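Local coordinates for outer membrane protein OMP121 (PDB 5FQ8), which probably acts as a TonB-dependent transporter, a calcium-binding, plugged beta-barrel that would import nutrients across the bacterial outer membrane, at residues V768-P773 / L785-S790; V779-G784 / S859-V864; P853-N858 / T875-S880. All blocks are in the same frame, centred on the assembly; numbering follows the deposited sequence.

Overall arrangement
All three contacts lie in the long excursions between barrel strands. From the N terminus, the excursion between strands 716-731 and 802-812 comes first. Contact 1 closes on itself there, pairing 768-773 with 785-790 around the short strand 777-778. The turn 779-784, within that closed loop, then reaches forward to segment 859-864 on strand 859-865 in the next long excursion, between strands 815-825 and 899-915; contact 2 thus crosses contacts 1 and 3 along the chain. Contact 3 follows contact 1 in series, closing 853-858 onto 875-880 around the hairpin 859-873. E770 with K862 joins contacts 1 and 2, S781 with T876 probably joins 2 and 3, and L785 packs on I878.

Contact 1: V768-P773 / L785-S790; sequences VAERDP and LPVEAS
E770 and A769 meet V787 and E788 in a single beta bridge, A769 opposite E788, with their CA atoms 4.5 Å apart. It lies just beyond antiparallel strands 763-766 and 793-794, where the chain leaves and rejoins their small sheet. Two backbone bonds define it. E770 N donates to V787 O over 2.7 Å, nearly along the C=O axis, and A789 N donates to V768 O with an N-H...O angle of 171° and the donor in the carbonyl plane. V787 O is also approached by A769 CA at 3.3 Å, a CA-H...O contact beside the main bond.

Side chains fill in around this frame. The methyl of A769 lies 3.9 Å from CB of P786. E770 and V787 run side by side and point the same way; with CG of E770 anti to its backbone N (chi1 -175°) and the chain extended beyond it, OE1 is carried out to 3.5 Å from CG1 of V787.

Further out, the carboxylate of E770 is positioned by a salt bridge from OE2 to K862 NZ on strand 859-865. E770 and V787 each also make backbone hydrogen bonds to V778, so strand 777-778 lies against both halves of the bridge. E788 turns away from the 768-773 segment, and its OE2 is hydrogen-bonded to a polar side chain on the chain of another protein; this loop therefore takes part in the assembly. The remaining carboxylate oxygen of E770 is tied back by one water, which donates to E788 O at 2.8 Å and, in a weak bond, to E770 OE1 at 3.0 Å.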
loop_
_atom_site.group_PDB
_atom_site.type_symbol
_atom_site.label_atom_id
_atom_site.label_comp_id
_atom_site.label_asym_id
_atom_site.label_seq_id
_atom_site.Cartn_x
_atom_site.Cartn_y
_atom_site.Cartn_z
ATOM N N VAL B 768 -34.809 7.760 23.933
ATOM C CA VAL B 768 -35.417 7.960 25.232
ATOM C C VAL B 768 -36.428 6.848 25.437
ATOM O O VAL B 768 -36.816 6.162 24.494
ATOM C CB VAL B 768 -36.083 9.345 25.340
ATOM C CG1 VAL B 768 -37.285 9.401 24.447
ATOM C CG2 VAL B 768 -36.438 9.693 26.795
ATOM N N ALA B 769 -36.840 6.654 26.683
ATOM C CA ALA B 769 -37.802 5.602 26.944
ATOM C C ALA B 769 -39.222 6.086 26.710
ATOM O O ALA B 769 -39.507 7.281 26.698
ATOM C CB ALA B 769 -37.663 5.069 28.358
ATOM N N GLU B 770 -40.112 5.126 26.487
ATOM C CA GLU B 770 -41.515 5.429 26.258
ATOM C C GLU B 770 -42.192 5.849 27.560
ATOM O O GLU B 770 -41.856 5.372 28.646
ATOM C CB GLU B 770 -42.215 4.209 25.660
ATOM C CG GLU B 770 -43.661 4.439 25.265
ATOM C CD GLU B 770 -44.371 3.195 24.789
ATOM O OE1 GLU B 770 -43.879 2.081 25.029
ATOM O OE2 GLU B 770 -45.433 3.339 24.167
ATOM N N ARG B 771 -43.144 6.767 27.441
ATOM C CA ARG B 771 -43.915 7.245 28.580
ATOM C C ARG B 771 -45.399 7.122 28.276
ATOM O O ARG B 771 -45.819 7.205 27.120
ATOM C CB ARG B 771 -43.593 8.705 28.927
ATOM C CG ARG B 771 -42.125 9.023 29.125
ATOM C CD ARG B 771 -41.709 8.919 30.574
ATOM N NE ARG B 771 -40.272 9.115 30.726
ATOM C CZ ARG B 771 -39.655 9.340 31.880
ATOM N NH1 ARG B 771 -40.335 9.410 33.010
ATOM N NH2 ARG B 771 -38.351 9.506 31.895
ATOM N N ASP B 772 -46.195 6.924 29.314
ATOM C CA ASP B 772 -47.638 6.898 29.131
ATOM C C ASP B 772 -48.137 8.333 29.033
ATOM O O ASP B 772 -47.387 9.269 29.283
ATOM C CB ASP B 772 -48.289 6.095 30.256
ATOM C CG ASP B 772 -48.198 6.760 31.605
ATOM O OD1 ASP B 772 -47.756 7.915 31.706
ATOM O OD2 ASP B 772 -48.600 6.111 32.586
ATOM N N PRO B 773 -49.395 8.563 28.646
ATOM C CA PRO B 773 -49.832 9.950 28.433
ATOM C C PRO B 773 -49.735 10.791 29.671
ATOM O O PRO B 773 -49.948 12.004 29.597
ATOM C CB PRO B 773 -51.286 9.800 27.982
ATOM C CG PRO B 773 -51.372 8.438 27.435
ATOM C CD PRO B 773 -50.455 7.613 28.285
ATOM N N LEU B 785 -36.996 -3.704 32.380
ATOM C CA LEU B 785 -36.170 -2.691 31.746
ATOM C C LEU B 785 -37.027 -1.733 30.933
ATOM O O LEU B 785 -38.122 -2.084 30.512
ATOM C CB LEU B 785 -35.145 -3.342 30.840
ATOM C CG LEU B 785 -34.318 -4.424 31.506
ATOM C CD1 LEU B 785 -33.593 -5.229 30.469
ATOM C CD2 LEU B 785 -33.353 -3.752 32.415
ATOM N N PRO B 786 -36.561 -0.513 30.726
ATOM C CA PRO B 786 -37.369 0.459 29.996
ATOM C C PRO B 786 -37.610 0.033 28.564
ATOM O O PRO B 786 -36.875 -0.771 27.999
ATOM C CB PRO B 786 -36.537 1.744 30.069
ATOM C CG PRO B 786 -35.239 1.352 30.592
ATOM C CD PRO B 786 -35.440 0.130 31.408
ATOM N N VAL B 787 -38.669 0.581 27.991
ATOM C CA VAL B 787 -39.075 0.306 26.622
ATOM C C VAL B 787 -38.753 1.522 25.769
ATOM O O VAL B 787 -39.071 2.656 26.145
ATOM C CB VAL B 787 -40.573 -0.036 26.549
ATOM C CG1 VAL B 787 -41.035 -0.016 25.116
ATOM C CG2 VAL B 787 -40.835 -1.387 27.165
ATOM N N GLU B 788 -38.140 1.288 24.617
ATOM C CA GLU B 788 -37.766 2.388 23.744
ATOM C C GLU B 788 -38.994 3.052 23.140
ATOM O O GLU B 788 -39.940 2.384 22.726
ATOM C CB GLU B 788 -36.840 1.883 22.641
ATOM C CG GLU B 788 -36.471 2.918 21.600
ATOM C CD GLU B 788 -35.224 2.555 20.850
ATOM O OE1 GLU B 788 -34.584 1.558 21.221
ATOM O OE2 GLU B 788 -34.883 3.264 19.891
ATOM N N ALA B 789 -38.974 4.377 23.089
ATOM C CA ALA B 789 -40.033 5.117 22.431
ATOM C C ALA B 789 -39.973 4.910 20.925
ATOM O O ALA B 789 -39.047 4.312 20.386
ATOM C CB ALA B 789 -39.933 6.601 22.759
ATOM N N SER B 790 -40.985 5.419 20.241
ATOM C CA SER B 790 -41.101 5.145 18.818
ATOM C C SER B 790 -40.020 5.863 18.038
ATOM O O SER B 790 -39.337 5.264 17.204
ATOM C CB SER B 790 -42.478 5.556 18.322
ATOM O OG SER B 790 -42.505 5.603 16.913
HETATM O O HOH W 1 -42.646 2.032 22.349
#

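Contact 2: V779-G784 / S859-V864; sequences VNSSTG and SVNKIV
The backbone of V779 extends the parallel pairing of strand 777-778 with strand 859-865 by one bond to V860, before the chain turns off at N780. V779 N donates to V860 O over 3.0 Å with an N-H...O angle of 166°, the donor slightly tilted from the carbonyl plane. V860 is also backbone-bonded to I777, so its two partners flank V778, as in a parallel ladder.

One residue later direct pairing gives way to water: a single molecule donates to V779 O at 2.8 Å and accepts from K862 N at 2.9 Å, bridging backbones that are already diverging. On the other side of V779 from this water, CG2 packs back against the start of the strand. With chi1 at -66°, it sits between the backbone N and the carbonyl carbon, and this methyl reaches CB of S859 at 3.7 Å. The side chain of N861 crosses that of V779 obliquely and comes near S781 CA.

The departing turn is organised by N780. Its OD1 accepts from S782 N and from T783 N, both at 2.7 Å, an Asx turn overlapping a wider Asx motif; the S782 donor lies well above the amide plane, 41° out of it. G784 N closes the same turn onto N780 O.

Around this contact, V779 and N861 pack on N874, while S859 OG is hydrogen-bonded to V856 O and to N874 ND2. K862 NZ forms a salt bridge with an acidic side chain on the chain of another protein. Backbone bonds from V860 to I777 and from N861 and I863 to V872 and T870 place strand 859-865 in the middle of a small three-stranded sheet, between strand 777-778 and its antiparallel neighbour 868-873.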
loop_
_atom_site.group_PDB
_atom_site.type_symbol
_atom_site.label_atom_id
_atom_site.label_comp_id
_atom_site.label_asym_id
_atom_site.label_seq_id
_atom_site.Cartn_x
_atom_site.Cartn_y
_atom_site.Cartn_z
ATOM N N VAL B 779 -42.108 0.172 31.051
ATOM C CA VAL B 779 -41.101 -0.864 31.144
ATOM C C VAL B 779 -41.698 -2.186 30.685
ATOM O O VAL B 779 -42.904 -2.327 30.512
ATOM C CB VAL B 779 -40.537 -0.995 32.561
ATOM C CG1 VAL B 779 -39.769 0.245 32.922
ATOM C CG2 VAL B 779 -41.661 -1.203 33.502
ATOM N N ASN B 780 -40.816 -3.155 30.492
ATOM C CA ASN B 780 -41.163 -4.443 29.919
ATOM C C ASN B 780 -41.732 -5.331 31.003
ATOM O O ASN B 780 -41.149 -5.450 32.082
ATOM C CB ASN B 780 -39.918 -5.070 29.292
ATOM C CG ASN B 780 -40.130 -6.498 28.843
ATOM O OD1 ASN B 780 -40.128 -7.420 29.651
ATOM N ND2 ASN B 780 -40.264 -6.692 27.539
ATOM N N SER B 781 -42.862 -5.962 30.702
ATOM C CA SER B 781 -43.582 -6.735 31.702
ATOM C C SER B 781 -42.725 -7.829 32.306
ATOM O O SER B 781 -42.934 -8.213 33.456
ATOM C CB SER B 781 -44.828 -7.336 31.066
ATOM O OG SER B 781 -45.347 -6.460 30.084
ATOM N N SER B 782 -41.751 -8.335 31.563
ATOM C CA SER B 782 -41.036 -9.523 31.996
ATOM C C SER B 782 -39.654 -9.226 32.546
ATOM O O SER B 782 -39.222 -9.885 33.491
ATOM C CB SER B 782 -40.916 -10.512 30.838
ATOM O OG SER B 782 -40.394 -11.746 31.287
ATOM N N THR B 783 -38.951 -8.248 31.986
ATOM C CA THR B 783 -37.596 -7.944 32.423
ATOM C C THR B 783 -37.507 -6.787 33.400
ATOM O O THR B 783 -36.578 -6.748 34.211
ATOM C CB THR B 783 -36.715 -7.612 31.222
ATOM O OG1 THR B 783 -37.332 -6.573 30.457
ATOM C CG2 THR B 783 -36.532 -8.826 30.370
ATOM N N GLY B 784 -38.434 -5.842 33.338
ATOM C CA GLY B 784 -38.365 -4.650 34.144
ATOM C C GLY B 784 -37.691 -3.484 33.474
ATOM O O GLY B 784 -37.830 -2.367 33.950
ATOM N N SER B 859 -43.114 3.265 37.247
ATOM C CA SER B 859 -43.142 2.417 36.070
ATOM C C SER B 859 -44.540 1.892 35.791
ATOM O O SER B 859 -45.305 1.592 36.706
ATOM C CB SER B 859 -42.175 1.252 36.247
ATOM O OG SER B 859 -42.362 0.611 37.491
ATOM N N VAL B 860 -44.872 1.788 34.511
ATOM C CA VAL B 860 -46.106 1.167 34.071
ATOM C C VAL B 860 -45.764 0.038 33.119
ATOM O O VAL B 860 -44.617 -0.147 32.728
ATOM C CB VAL B 860 -47.047 2.165 33.389
ATOM C CG1 VAL B 860 -47.280 3.340 34.293
ATOM C CG2 VAL B 860 -46.444 2.607 32.088
ATOM N N ASN B 861 -46.778 -0.729 32.760
ATOM C CA ASN B 861 -46.700 -1.664 31.654
ATOM C C ASN B 861 -47.724 -1.231 30.625
ATOM O O ASN B 861 -48.810 -0.792 30.981
ATOM C CB ASN B 861 -46.954 -3.093 32.103
ATOM C CG ASN B 861 -45.912 -3.583 33.069
ATOM O OD1 ASN B 861 -44.866 -2.983 33.196
ATOM N ND2 ASN B 861 -46.187 -4.674 33.749
ATOM N N LYS B 862 -47.358 -1.306 29.357
ATOM C CA LYS B 862 -48.260 -0.964 28.269
ATOM C C LYS B 862 -48.934 -2.245 27.813
ATOM O O LYS B 862 -48.283 -3.132 27.255
ATOM C CB LYS B 862 -47.490 -0.305 27.134
ATOM C CG LYS B 862 -48.337 0.345 26.081
ATOM C CD LYS B 862 -47.440 0.760 24.938
ATOM C CE LYS B 862 -48.204 1.518 23.901
ATOM N NZ LYS B 862 -47.291 2.116 22.919
ATOM N N ILE B 863 -50.230 -2.350 28.076
ATOM C CA ILE B 863 -51.008 -3.531 27.729
ATOM C C ILE B 863 -51.591 -3.320 26.340
ATOM O O ILE B 863 -52.479 -2.494 26.147
ATOM C CB ILE B 863 -52.106 -3.792 28.764
ATOM C CG1 ILE B 863 -51.474 -4.027 30.129
ATOM C CG2 ILE B 863 -52.914 -4.987 28.365
ATOM C CD1 ILE B 863 -50.454 -5.105 30.120
ATOM N N VAL B 864 -51.101 -4.071 25.370
ATOM C CA VAL B 864 -51.484 -3.872 23.983
ATOM C C VAL B 864 -52.228 -5.098 23.487
ATOM O O VAL B 864 -51.660 -6.191 23.406
ATOM C CB VAL B 864 -50.264 -3.572 23.102
ATOM C CG1 VAL B 864 -50.681 -3.466 21.654
ATOM C CG2 VAL B 864 -49.616 -2.299 23.540
HETATM O O HOH W 2 -44.972 -2.846 28.770
#

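Contact 3: P853-N858 / T875-S880; sequences PLIVPN and TTPITS
L854 and I878 are joined by a reciprocal pair of backbone hydrogen bonds. I878 N donates to L854 O over 2.7 Å at 165°, and L854 N donates to I878 O over 3.2 Å, which marks an antiparallel hydrogen-bonded pair. Beside them, P853 CA approaches I878 O and P877 CA approaches L854 O as CA-H...O contacts. A water extends the polar link, accepting from V856 N at 3.0 Å and donating weakly to T876 O.

The side-chain packing falls into three places. In the first, I855 has CG1 anti to its carbonyl carbon (chi1 -75°), which swings the end of the side chain along the 875-877 backbone: CG1 lies 4.0 Å from P877 CB, and CD1 lies 3.4 Å from T875 O. An alanine in place of I855 lacks both carbons and is likely to strip P877 CB and the 875-877 backbone of this packing. In the second, V856 and I878 cross at an angle, V856 CG2 meeting I878 CD1 at 3.7 Å, and both residues also pack on Y886 of helix 880-889. In the third, at the far end, the ring of P853 has CD near S880 OG, whose hydrogen bond goes to an acidic side chain on the chain of another protein.

The P853 side chain is about 8 Å from that of D850, a residue of a calcium site known for this protein, with no ion bound to it in this chain. This is an isolated antiparallel bridge, closing the base of hairpin 859-873 just before helix 880-889 begins.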
loop_
_atom_site.group_PDB
_atom_site.type_symbol
_atom_site.label_atom_id
_atom_site.label_comp_id
_atom_site.label_asym_id
_atom_site.label_seq_id
_atom_site.Cartn_x
_atom_site.Cartn_y
_atom_site.Cartn_z
ATOM N N PRO B 853 -32.384 -5.896 43.676
ATOM C CA PRO B 853 -33.474 -5.904 42.698
ATOM C C PRO B 853 -34.394 -4.731 42.911
ATOM O O PRO B 853 -34.745 -4.400 44.036
ATOM C CB PRO B 853 -34.178 -7.230 42.978
ATOM C CG PRO B 853 -33.716 -7.655 44.300
ATOM C CD PRO B 853 -32.324 -7.165 44.406
ATOM N N LEU B 854 -34.766 -4.075 41.835
ATOM C CA LEU B 854 -35.448 -2.810 42.006
ATOM C C LEU B 854 -36.481 -2.623 40.919
ATOM O O LEU B 854 -36.294 -3.054 39.784
ATOM C CB LEU B 854 -34.460 -1.655 41.997
ATOM C CG LEU B 854 -33.820 -1.311 40.667
ATOM C CD1 LEU B 854 -34.427 -0.056 40.118
ATOM C CD2 LEU B 854 -32.365 -1.149 40.893
ATOM N N ILE B 855 -37.571 -1.971 41.283
ATOM C CA ILE B 855 -38.598 -1.580 40.335
ATOM C C ILE B 855 -38.381 -0.123 39.986
ATOM O O ILE B 855 -38.362 0.733 40.869
ATOM C CB ILE B 855 -40.005 -1.819 40.899
ATOM C CG1 ILE B 855 -40.326 -3.310 40.883
ATOM C CG2 ILE B 855 -41.017 -1.077 40.076
ATOM C CD1 ILE B 855 -41.675 -3.668 41.412
ATOM N N VAL B 856 -38.180 0.148 38.708
ATOM C CA VAL B 856 -38.016 1.510 38.212
ATOM C C VAL B 856 -39.127 2.367 38.797
ATOM O O VAL B 856 -40.298 2.011 38.681
ATOM C CB VAL B 856 -38.031 1.544 36.676
ATOM C CG1 VAL B 856 -38.002 2.969 36.178
ATOM C CG2 VAL B 856 -36.854 0.789 36.138
ATOM N N PRO B 857 -38.812 3.467 39.466
ATOM C CA PRO B 857 -39.866 4.283 40.060
ATOM C C PRO B 857 -40.751 4.902 38.991
ATOM O O PRO B 857 -40.263 5.375 37.961
ATOM C CB PRO B 857 -39.083 5.342 40.846
ATOM C CG PRO B 857 -37.832 4.674 41.187
ATOM C CD PRO B 857 -37.493 3.883 39.954
ATOM N N ASN B 858 -42.063 4.864 39.243
ATOM C CA ASN B 858 -43.099 5.418 38.375
ATOM C C ASN B 858 -43.355 4.557 37.151
ATOM O O ASN B 858 -43.788 5.068 36.121
ATOM C CB ASN B 858 -42.741 6.834 37.917
ATOM C CG ASN B 858 -43.600 7.876 38.566
ATOM O OD1 ASN B 858 -44.094 7.681 39.676
ATOM N ND2 ASN B 858 -43.799 8.992 37.875
ATOM N N THR B 875 -45.207 -4.216 38.161
ATOM C CA THR B 875 -44.862 -5.062 39.284
ATOM C C THR B 875 -43.524 -5.760 39.113
ATOM O O THR B 875 -43.054 -6.411 40.050
ATOM C CB THR B 875 -45.962 -6.097 39.462
ATOM O OG1 THR B 875 -47.210 -5.428 39.349
ATOM C CG2 THR B 875 -45.896 -6.734 40.807
ATOM N N THR B 876 -42.893 -5.638 37.951
ATOM C CA THR B 876 -41.739 -6.460 37.658
ATOM C C THR B 876 -40.472 -5.773 38.122
ATOM O O THR B 876 -40.203 -4.645 37.699
ATOM C CB THR B 876 -41.638 -6.757 36.182
ATOM O OG1 THR B 876 -42.893 -7.241 35.702
ATOM C CG2 THR B 876 -40.635 -7.830 35.993
ATOM N N PRO B 877 -39.684 -6.397 38.982
ATOM C CA PRO B 877 -38.379 -5.844 39.321
ATOM C C PRO B 877 -37.360 -6.124 38.234
ATOM O O PRO B 877 -37.480 -7.065 37.451
ATOM C CB PRO B 877 -38.018 -6.586 40.606
ATOM C CG PRO B 877 -38.670 -7.896 40.448
ATOM C CD PRO B 877 -39.966 -7.626 39.740
ATOM N N ILE B 878 -36.356 -5.262 38.186
ATOM C CA ILE B 878 -35.140 -5.570 37.454
ATOM C C ILE B 878 -34.293 -6.439 38.364
ATOM O O ILE B 878 -33.908 -6.016 39.451
ATOM C CB ILE B 878 -34.391 -4.297 37.052
ATOM C CG1 ILE B 878 -35.238 -3.437 36.133
ATOM C CG2 ILE B 878 -33.132 -4.662 36.359
ATOM C CD1 ILE B 878 -34.581 -2.116 35.819
ATOM N N THR B 879 -34.031 -7.659 37.946
ATOM C CA THR B 879 -33.353 -8.574 38.839
ATOM C C THR B 879 -31.895 -8.180 39.002
ATOM O O THR B 879 -31.328 -7.441 38.197
ATOM C CB THR B 879 -33.444 -10.008 38.318
ATOM O OG1 THR B 879 -32.861 -10.086 37.013
ATOM C CG2 THR B 879 -34.892 -10.446 38.245
ATOM N N SER B 880 -31.296 -8.676 40.080
ATOM C CA SER B 880 -29.876 -8.470 40.306
ATOM C C SER B 880 -29.083 -8.842 39.077
ATOM O O SER B 880 -28.178 -8.114 38.660
ATOM C CB SER B 880 -29.417 -9.316 41.479
ATOM O OG SER B 880 -30.373 -9.267 42.505
HETATM O O HOH W 3 -38.480 -1.943 36.541
#